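Local coordinates for transcriptional regulator (LacI family) (PDB 3G85), which probably acts as a DNA-binding transcription factor of the LacI family, whose two-lobed core resembles periplasmic sugar-binding proteins, at residues 61-66 with 82-87; 110-115 with 150-155; 116-121 with 239-244. All coordinates share one frame; numbering follows the deposited sequence.

Interaction 1. Residues 61-66 with 82-87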
loop_
_atom_site.group_PDB
_atom_site.type_symbol
_atom_site.label_atom_id
_atom_site.label_comp_id
_atom_site.label_asym_id
_atom_site.label_seq_id
_atom_site.Cartn_x
_atom_site.Cartn_y
_atom_site.Cartn_z
ATOM N N LYS A 61 22.894 -3.457 -11.288
ATOM C CA LYS A 61 23.542 -3.057 -12.534
ATOM C C LYS A 61 22.600 -2.477 -13.596
ATOM O O LYS A 61 23.012 -1.642 -14.390
ATOM C CB LYS A 61 24.426 -4.190 -13.066
ATOM C CG LYS A 61 25.825 -4.168 -12.370
ATOM C CD LYS A 61 26.780 -5.194 -12.958
ATOM C CE LYS A 61 28.189 -5.067 -12.362
ATOM N NZ LYS A 61 28.199 -5.503 -10.920
ATOM N N GLY A 62 21.338 -2.887 -13.570
ATOM C CA GLY A 62 20.311 -2.362 -14.484
ATOM C C GLY A 62 19.964 -0.883 -14.314
ATOM O O GLY A 62 19.210 -0.337 -15.118
ATOM N N ILE A 63 20.490 -0.252 -13.261
ATOM C CA ILE A 63 20.402 1.212 -13.070
ATOM C C ILE A 63 21.765 1.929 -13.175
ATOM O O ILE A 63 21.857 3.130 -12.907
ATOM C CB ILE A 63 19.651 1.638 -11.738
ATOM C CG1 ILE A 63 20.425 1.230 -10.478
ATOM C CG2 ILE A 63 18.215 1.092 -11.727
ATOM C CD1 ILE A 63 20.053 2.015 -9.200
ATOM N N SER A 64 22.807 1.200 -13.580
ATOM C CA SER A 64 24.155 1.767 -13.713
ATOM C C SER A 64 24.356 2.436 -15.061
ATOM O O SER A 64 23.598 2.198 -16.010
ATOM C CB SER A 64 25.221 0.678 -13.572
ATOM O OG SER A 64 25.333 -0.064 -14.776
ATOM N N LYS A 65 25.410 3.253 -15.135
ATOM C CA LYS A 65 25.864 3.838 -16.393
ATOM C C LYS A 65 25.981 2.793 -17.502
ATOM O O LYS A 65 25.641 3.061 -18.656
ATOM C CB LYS A 65 27.224 4.531 -16.195
ATOM C CG LYS A 65 27.854 5.065 -17.503
ATOM C CD LYS A 65 29.208 5.747 -17.271
ATOM C CE LYS A 65 29.549 6.655 -18.453
ATOM N NZ LYS A 65 29.972 5.893 -19.673
ATOM N N GLU A 66 26.440 1.599 -17.137
ATOM C CA GLU A 66 26.941 0.632 -18.115
ATOM C C GLU A 66 25.943 -0.416 -18.599
ATOM O O GLU A 66 26.005 -0.832 -19.758
ATOM C CB GLU A 66 28.204 -0.064 -17.576
ATOM C CG GLU A 66 29.405 0.872 -17.357
ATOM C CD GLU A 66 29.909 1.530 -18.652
ATOM O OE1 GLU A 66 30.111 0.809 -19.663
ATOM O OE2 GLU A 66 30.111 2.774 -18.659
ATOM N N LEU A 82 17.180 5.544 -1.366
ATOM C CA LEU A 82 16.711 6.843 -1.834
ATOM C C LEU A 82 17.800 7.894 -1.719
ATOM O O LEU A 82 17.974 8.703 -2.625
ATOM C CB LEU A 82 15.421 7.259 -1.100
ATOM C CG LEU A 82 14.771 8.572 -1.574
ATOM C CD1 LEU A 82 14.622 8.663 -3.072
ATOM C CD2 LEU A 82 13.410 8.777 -0.903
ATOM N N GLU A 83 18.547 7.865 -0.618
ATOM C CA GLU A 83 19.709 8.749 -0.466
ATOM C C GLU A 83 20.720 8.548 -1.604
ATOM O O GLU A 83 21.226 9.530 -2.153
ATOM C CB GLU A 83 20.373 8.587 0.911
ATOM C CG GLU A 83 21.806 9.121 0.943
ATOM C CD GLU A 83 22.235 9.610 2.282
ATOM O OE1 GLU A 83 21.459 9.483 3.249
ATOM O OE2 GLU A 83 23.372 10.130 2.367
ATOM N N TYR A 84 20.978 7.290 -1.977
ATOM C CA TYR A 84 21.828 6.988 -3.120
ATOM C C TYR A 84 21.266 7.555 -4.428
ATOM O O TYR A 84 22.013 8.143 -5.237
ATOM C CB TYR A 84 22.067 5.482 -3.281
ATOM C CG TYR A 84 22.747 5.165 -4.595
ATOM C CD1 TYR A 84 24.118 5.351 -4.749
ATOM C CD2 TYR A 84 22.011 4.707 -5.699
ATOM C CE1 TYR A 84 24.756 5.089 -5.969
ATOM C CE2 TYR A 84 22.625 4.443 -6.916
ATOM C CZ TYR A 84 24.006 4.640 -7.049
ATOM O OH TYR A 84 24.640 4.392 -8.257
ATOM N N LEU A 85 19.968 7.357 -4.656
ATOM C CA LEU A 85 19.334 7.923 -5.851
ATOM C C LEU A 85 19.358 9.456 -5.848
ATOM O O LEU A 85 19.564 10.077 -6.892
ATOM C CB LEU A 85 17.889 7.456 -6.003
ATOM C CG LEU A 85 17.502 6.117 -6.616
ATOM C CD1 LEU A 85 16.130 6.302 -7.234
ATOM C CD2 LEU A 85 18.461 5.612 -7.645
ATOM N N ASN A 86 19.126 10.049 -4.679
ATOM C CA ASN A 86 19.112 11.502 -4.541
ATOM C C ASN A 86 20.405 12.180 -4.955
ATOM O O ASN A 86 20.368 13.311 -5.448
ATOM C CB ASN A 86 18.751 11.913 -3.119
ATOM C CG ASN A 86 17.265 11.871 -2.872
ATOM O OD1 ASN A 86 16.484 11.770 -3.819
ATOM N ND2 ASN A 86 16.863 11.937 -1.597
ATOM N N LYS A 87 21.531 11.494 -4.760
ATOM C CA LYS A 87 22.857 12.057 -5.054
ATOM C C LYS A 87 23.416 11.582 -6.396
ATOM O O LYS A 87 24.329 12.197 -6.952
ATOM C CB LYS A 87 23.846 11.762 -3.911
ATOM C CG LYS A 87 23.322 12.066 -2.478
ATOM C CD LYS A 87 22.682 13.462 -2.341
ATOM C CE LYS A 87 22.284 13.779 -0.878
ATOM N NZ LYS A 87 21.096 12.996 -0.364
#
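I63 is the one residue of 61-66 that reaches the helix carrying 82-87, and it does so through a single methyl. Its CD1 lies 4.2 Å from CE2 of Y84 and also 4.2 Å from CD2 of L85, so one methyl touches both, side by side. The methyl comes to the edge of the Y84 ring, near the ring plane, so this is edge packing with no stacking. In I63 the CG1 branch sits between the backbone N and the carbonyl carbon (chi1 66°), and CD1 then extends away from CA toward the helix. I63 and L85 are the buried, better-packed side of a small contact, 73 Å² in all; Y84, partly exposed, is the looser side.

Away from the helix, the polar groups of 61-66 bond among themselves, and K61, K65 and E66 are exposed. The carbonyl O of K61 takes two bonds, from S64 N at 3.0 Å and from S64 OG at 2.8 Å, the hydroxyl lying in the carbonyl plane. S64 OG in turn accepts from E66 N in an ST turn and is also bonded to N67 N, and K65 pairs with E66 in a long salt bridge (NZ to OE2, 3.3 Å).

Helix 79-87 lies against the parallel sheet, L85 resting on I94 and L96 of strand 94-97, while I63 brings the loop between strands 46-52 and 71-74 onto this helix.

Interaction 2. Residues 110-115 with 150-155; sequences DNYKMG and IETCHK
Y112 spans the gap between two helices and donates a hydrogen bond through its hydroxyl to E151: OH to OE1 is 3.0 Å. It has the largest share of buried surface here, with E151 and T152 next. The tyrosine gets across because its ring leaves the helix with CG turned back from the backbone N, beside the carbonyl carbon (chi1 -172°); the helix axes themselves stay 9.8 Å apart, inclined at 47° to each other. E151 stretches out beyond CG and crosses the tyrosine at about a right angle. OE1 receives the hydroxyl on its anti side, 31° out of the carboxylate plane, and it lies at the ring edge, 3.4 Å from Y112 CE1. Lower down the same side chain, E151 CB is 3.4 Å from Y112 OH, so the hydroxyl rests against the glutamate chain as well as bonding its end.

T152 is the neighbouring residue, its OG1 4.3 Å from Y112 OH. That threonine hydroxyl is already bonded to G148 O, one turn back in its own helix, and the residue packs on E116, S119 and L120 of helix 111-124. G115 adds backbone surface without a side chain on the flank that faces I150.

K155 NZ comes within 4.4 Å of Y112 OH, too far for a bond. The Y112-E151 pair is the one hydrogen bond between these two segments; N111 to R145 is another between the same helices. It forms where Y112 and E151 are partly exposed, and the nearby ammonium may favour a charged E151 carboxylate.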
loop_
_atom_site.group_PDB
_atom_site.type_symbol
_atom_site.label_atom_id
_atom_site.label_comp_id
_atom_site.label_asym_id
_atom_site.label_seq_id
_atom_site.Cartn_x
_atom_site.Cartn_y
_atom_site.Cartn_z
ATOM N N ASP A 110 -2.847 9.278 -2.081
ATOM C CA ASP A 110 -2.914 10.192 -0.914
ATOM C C ASP A 110 -3.142 9.419 0.372
ATOM O O ASP A 110 -4.274 9.138 0.760
ATOM C CB ASP A 110 -3.957 11.292 -1.073
ATOM C CG ASP A 110 -3.728 12.455 -0.056
ATOM O OD1 ASP A 110 -3.255 12.214 1.083
ATOM O OD2 ASP A 110 -4.013 13.619 -0.397
ATOM N N ASN A 111 -2.029 9.063 0.993
ATOM C CA ASN A 111 -1.965 8.126 2.110
ATOM C C ASN A 111 -2.710 8.648 3.320
ATOM O O ASN A 111 -3.530 7.963 3.862
ATOM C CB ASN A 111 -0.493 7.844 2.431
ATOM C CG ASN A 111 0.186 7.091 1.310
ATOM O OD1 ASN A 111 -0.126 5.926 1.073
ATOM N ND2 ASN A 111 1.086 7.767 0.578
ATOM N N TYR A 112 -2.406 9.881 3.724
ATOM C CA TYR A 112 -3.126 10.492 4.828
ATOM C C TYR A 112 -4.643 10.450 4.601
ATOM O O TYR A 112 -5.388 10.055 5.491
ATOM C CB TYR A 112 -2.607 11.907 5.054
ATOM C CG TYR A 112 -3.169 12.555 6.311
ATOM C CD1 TYR A 112 -2.443 12.539 7.503
ATOM C CD2 TYR A 112 -4.434 13.165 6.300
ATOM C CE1 TYR A 112 -2.963 13.127 8.665
ATOM C CE2 TYR A 112 -4.938 13.765 7.444
ATOM C CZ TYR A 112 -4.197 13.738 8.618
ATOM O OH TYR A 112 -4.718 14.337 9.766
ATOM N N LYS A 113 -5.117 10.854 3.424
ATOM C CA LYS A 113 -6.550 10.824 3.148
ATOM C C LYS A 113 -7.161 9.426 3.184
ATOM O O LYS A 113 -8.334 9.296 3.485
ATOM C CB LYS A 113 -6.945 11.503 1.828
ATOM C CG LYS A 113 -6.804 13.032 1.841
ATOM C CD LYS A 113 -7.358 13.592 0.533
ATOM C CE LYS A 113 -7.362 15.130 0.549
ATOM N NZ LYS A 113 -5.954 15.643 0.519
HETATM N N MSE A 114 -6.401 8.385 2.839
HETATM C CA MSE A 114 -6.922 7.024 3.020
HETATM C C MSE A 114 -7.257 6.699 4.480
HETATM O O MSE A 114 -8.341 6.176 4.772
HETATM C CB MSE A 114 -5.918 5.993 2.489
HETATM C CG MSE A 114 -5.761 6.079 0.954
HETATM SE SE MSE A 114 -4.492 4.735 0.349
HETATM C CE MSE A 114 -5.607 3.137 0.551
ATOM N N GLY A 115 -6.314 6.975 5.385
ATOM C CA GLY A 115 -6.572 6.798 6.831
ATOM C C GLY A 115 -7.762 7.631 7.272
ATOM O O GLY A 115 -8.644 7.187 8.030
ATOM N N ILE A 150 -5.519 8.034 12.856
ATOM C CA ILE A 150 -5.381 8.403 14.265
ATOM C C ILE A 150 -5.775 9.873 14.513
ATOM O O ILE A 150 -6.610 10.153 15.378
ATOM C CB ILE A 150 -3.929 8.118 14.765
ATOM C CG1 ILE A 150 -3.607 6.619 14.705
ATOM C CG2 ILE A 150 -3.687 8.653 16.182
ATOM C CD1 ILE A 150 -4.693 5.768 15.262
ATOM N N GLU A 151 -5.180 10.780 13.745
ATOM C CA GLU A 151 -5.483 12.214 13.824
ATOM C C GLU A 151 -6.940 12.531 13.516
ATOM O O GLU A 151 -7.540 13.401 14.154
ATOM C CB GLU A 151 -4.551 13.034 12.932
ATOM C CG GLU A 151 -3.079 13.024 13.425
ATOM C CD GLU A 151 -2.079 13.766 12.536
ATOM O OE1 GLU A 151 -2.469 14.579 11.662
ATOM O OE2 GLU A 151 -0.854 13.537 12.740
ATOM N N THR A 152 -7.511 11.834 12.531
ATOM C CA THR A 152 -8.894 12.044 12.175
ATOM C C THR A 152 -9.804 11.532 13.278
ATOM O O THR A 152 -10.874 12.109 13.534
ATOM C CB THR A 152 -9.235 11.434 10.782
ATOM O OG1 THR A 152 -8.341 11.992 9.790
ATOM C CG2 THR A 152 -10.678 11.710 10.396
ATOM N N CYS A 153 -9.393 10.458 13.942
ATOM C CA CYS A 153 -10.190 9.953 15.052
ATOM C C CYS A 153 -10.221 10.999 16.167
ATOM O O CYS A 153 -11.293 11.301 16.681
ATOM C CB CYS A 153 -9.647 8.635 15.584
ATOM S SG CYS A 153 -10.125 7.229 14.563
ATOM N N HIS A 154 -9.050 11.520 16.529
ATOM C CA HIS A 154 -8.937 12.579 17.556
ATOM C C HIS A 154 -9.818 13.796 17.219
ATOM O O HIS A 154 -10.487 14.329 18.102
ATOM C CB HIS A 154 -7.487 13.028 17.733
ATOM C CG HIS A 154 -6.556 11.943 18.213
ATOM N ND1 HIS A 154 -5.180 12.070 18.163
ATOM C CD2 HIS A 154 -6.802 10.716 18.742
ATOM C CE1 HIS A 154 -4.621 10.974 18.656
ATOM N NE2 HIS A 154 -5.584 10.134 19.003
ATOM N N LYS A 155 -9.818 14.228 15.952
ATOM C CA LYS A 155 -10.647 15.352 15.508
ATOM C C LYS A 155 -12.131 15.086 15.594
ATOM O O LYS A 155 -12.920 16.029 15.713
ATOM C CB LYS A 155 -10.274 15.770 14.095
ATOM C CG LYS A 155 -8.918 16.390 14.082
ATOM C CD LYS A 155 -8.392 16.690 12.713
ATOM C CE LYS A 155 -6.939 17.097 12.877
ATOM N NZ LYS A 155 -6.410 17.859 11.713
#

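Interaction 3. Residues 116-121 with 239-244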
loop_
_atom_site.group_PDB
_atom_site.type_symbol
_atom_site.label_atom_id
_atom_site.label_comp_id
_atom_site.label_asym_id
_atom_site.label_seq_id
_atom_site.Cartn_x
_atom_site.Cartn_y
_atom_site.Cartn_z
ATOM N N GLU A 116 -7.777 8.872 6.805
ATOM C CA GLU A 116 -8.897 9.761 7.078
ATOM C C GLU A 116 -10.253 9.183 6.656
ATOM O O GLU A 116 -11.208 9.237 7.428
ATOM C CB GLU A 116 -8.632 11.107 6.413
ATOM C CG GLU A 116 -9.688 12.184 6.642
ATOM C CD GLU A 116 -9.273 13.489 5.971
ATOM O OE1 GLU A 116 -9.094 13.501 4.733
ATOM O OE2 GLU A 116 -9.106 14.496 6.691
ATOM N N LYS A 117 -10.370 8.636 5.440
ATOM C CA LYS A 117 -11.626 8.006 5.038
ATOM C C LYS A 117 -12.045 6.865 5.964
ATOM O O LYS A 117 -13.238 6.688 6.190
ATOM C CB LYS A 117 -11.562 7.450 3.601
ATOM C CG LYS A 117 -11.322 8.468 2.505
ATOM C CD LYS A 117 -11.465 7.814 1.108
ATOM C CE LYS A 117 -10.831 8.745 0.063
ATOM N NZ LYS A 117 -10.960 8.220 -1.324
ATOM N N ALA A 118 -11.088 6.049 6.430
ATOM C CA ALA A 118 -11.425 4.942 7.343
ATOM C C ALA A 118 -12.000 5.524 8.642
ATOM O O ALA A 118 -13.056 5.090 9.110
ATOM C CB ALA A 118 -10.209 4.084 7.621
ATOM N N SER A 119 -11.332 6.538 9.178
ATOM C CA SER A 119 -11.826 7.226 10.375
ATOM C C SER A 119 -13.205 7.851 10.215
ATOM O O SER A 119 -14.076 7.673 11.081
ATOM C CB SER A 119 -10.845 8.287 10.839
ATOM O OG SER A 119 -11.360 8.861 12.038
ATOM N N LEU A 120 -13.410 8.578 9.115
ATOM C CA LEU A 120 -14.703 9.228 8.864
ATOM C C LEU A 120 -15.850 8.244 8.694
ATOM O O LEU A 120 -16.998 8.577 8.990
ATOM C CB LEU A 120 -14.612 10.226 7.687
ATOM C CG LEU A 120 -13.687 11.430 7.961
ATOM C CD1 LEU A 120 -13.454 12.303 6.720
ATOM C CD2 LEU A 120 -14.150 12.290 9.163
ATOM N N LEU A 121 -15.567 7.029 8.222
ATOM C CA LEU A 121 -16.613 6.011 8.140
ATOM C C LEU A 121 -17.083 5.668 9.563
ATOM O O LEU A 121 -18.292 5.530 9.826
ATOM C CB LEU A 121 -16.099 4.743 7.414
ATOM C CG LEU A 121 -17.104 3.596 7.180
ATOM C CD1 LEU A 121 -16.720 2.694 6.059
ATOM C CD2 LEU A 121 -17.327 2.748 8.423
ATOM N N THR A 239 -14.954 -4.056 4.359
ATOM C CA THR A 239 -14.804 -2.730 3.785
ATOM C C THR A 239 -13.348 -2.322 3.753
ATOM O O THR A 239 -12.626 -2.496 4.733
ATOM C CB THR A 239 -15.625 -1.701 4.567
ATOM O OG1 THR A 239 -17.003 -1.940 4.266
ATOM C CG2 THR A 239 -15.228 -0.258 4.163
ATOM N N ILE A 240 -12.930 -1.803 2.612
ATOM C CA ILE A 240 -11.549 -1.368 2.444
ATOM C C ILE A 240 -11.366 0.044 1.893
ATOM O O ILE A 240 -12.235 0.603 1.210
ATOM C CB ILE A 240 -10.755 -2.317 1.505
ATOM C CG1 ILE A 240 -11.324 -2.235 0.053
ATOM C CG2 ILE A 240 -10.726 -3.757 2.046
ATOM C CD1 ILE A 240 -10.497 -3.075 -0.980
ATOM N N VAL A 241 -10.208 0.610 2.193
ATOM C CA VAL A 241 -9.733 1.790 1.505
ATOM C C VAL A 241 -8.552 1.261 0.658
ATOM O O VAL A 241 -7.548 0.769 1.193
ATOM C CB VAL A 241 -9.315 2.940 2.448
ATOM C CG1 VAL A 241 -9.123 4.200 1.579
ATOM C CG2 VAL A 241 -10.410 3.168 3.537
ATOM N N ASP A 242 -8.729 1.268 -0.655
ATOM C CA ASP A 242 -7.861 0.475 -1.523
ATOM C C ASP A 242 -6.727 1.299 -2.056
ATOM O O ASP A 242 -6.906 2.472 -2.425
ATOM C CB ASP A 242 -8.666 -0.116 -2.698
ATOM C CG ASP A 242 -7.884 -1.142 -3.492
ATOM O OD1 ASP A 242 -7.251 -2.033 -2.881
ATOM O OD2 ASP A 242 -7.909 -1.072 -4.752
ATOM N N ILE A 243 -5.548 0.698 -2.085
ATOM C CA ILE A 243 -4.440 1.288 -2.831
ATOM C C ILE A 243 -4.631 0.768 -4.272
ATOM O O ILE A 243 -4.494 -0.404 -4.484
ATOM C CB ILE A 243 -3.099 0.807 -2.336
ATOM C CG1 ILE A 243 -2.926 1.082 -0.847
ATOM C CG2 ILE A 243 -1.976 1.540 -3.089
ATOM C CD1 ILE A 243 -1.550 0.632 -0.309
ATOM N N PRO A 244 -4.920 1.655 -5.240
ATOM C CA PRO A 244 -5.268 1.260 -6.628
ATOM C C PRO A 244 -4.029 0.871 -7.449
ATOM O O PRO A 244 -3.649 1.539 -8.434
ATOM C CB PRO A 244 -6.019 2.485 -7.166
ATOM C CG PRO A 244 -5.346 3.690 -6.389
ATOM C CD PRO A 244 -4.927 3.122 -5.029
#
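K117 NZ is held by two groups, a salt bridge to D273 OD1 and a hydrogen bond to G274 O, and on its way there the lysine chain passes over V241. The extended chain lets CD come 4.3 Å from V241 CG1 while the ammonium goes on to the loop beyond strand 269-272. V241 has the most surface buried in this contact. Its two methyls divide the work: CG1, opposite the backbone N (chi1 -168°), meets the CD methylene of K117, whereas CG2 turns to A118, 4.2 Å from its CB and 4.1 Å from its backbone N. The CA atoms of A118 and V241 are just 6.8 Å apart, a closeness that suits the small alanine.

One turn further along the helix, L121 and T239 reach toward each other tip to tip, with L121 CD1 3.8 Å from T239 CG2. The threonine sends its OG1 elsewhere, to the backbone N of R279, so methyl and hydroxyl go to different partners. T239 and V241 face the helix. D242, whose side chain lies on the far side of the strand, forms salt bridges with R228 and R29.

Helix 116-121 runs roughly antiparallel to strand 239-242, at 154° with the axes 8.9 Å apart. That strand lies between 219-224 and 276-277 in the mixed sheet, and V221 and L276 from these neighbours join the same apolar layer. Helix 111-124 is thus one of the helices flanking the sheet of its lobe, consistent with the periplasmic binding protein-like fold.

Interactions 2 and 3 share helix 111-124 and lie 9 Å apart between centres: Y112 turns to helix 140-155, whereas K117, A118 and L121 turn to the sheet. They touch directly, with S119 OG 3.2 Å from C153 N in packing contact, and selenomethionine M114 lies against the backbone of V241 and D242. Interaction 1 belongs to the other lobe, with the sheet that contains strand 94-97; its centre is 34 Å from that of interaction 2 and 35 Å from that of interaction 3, and nearest atoms stay about 12 and 17 Å away. In LacI-family relatives the effector binds in the cleft between the lobes.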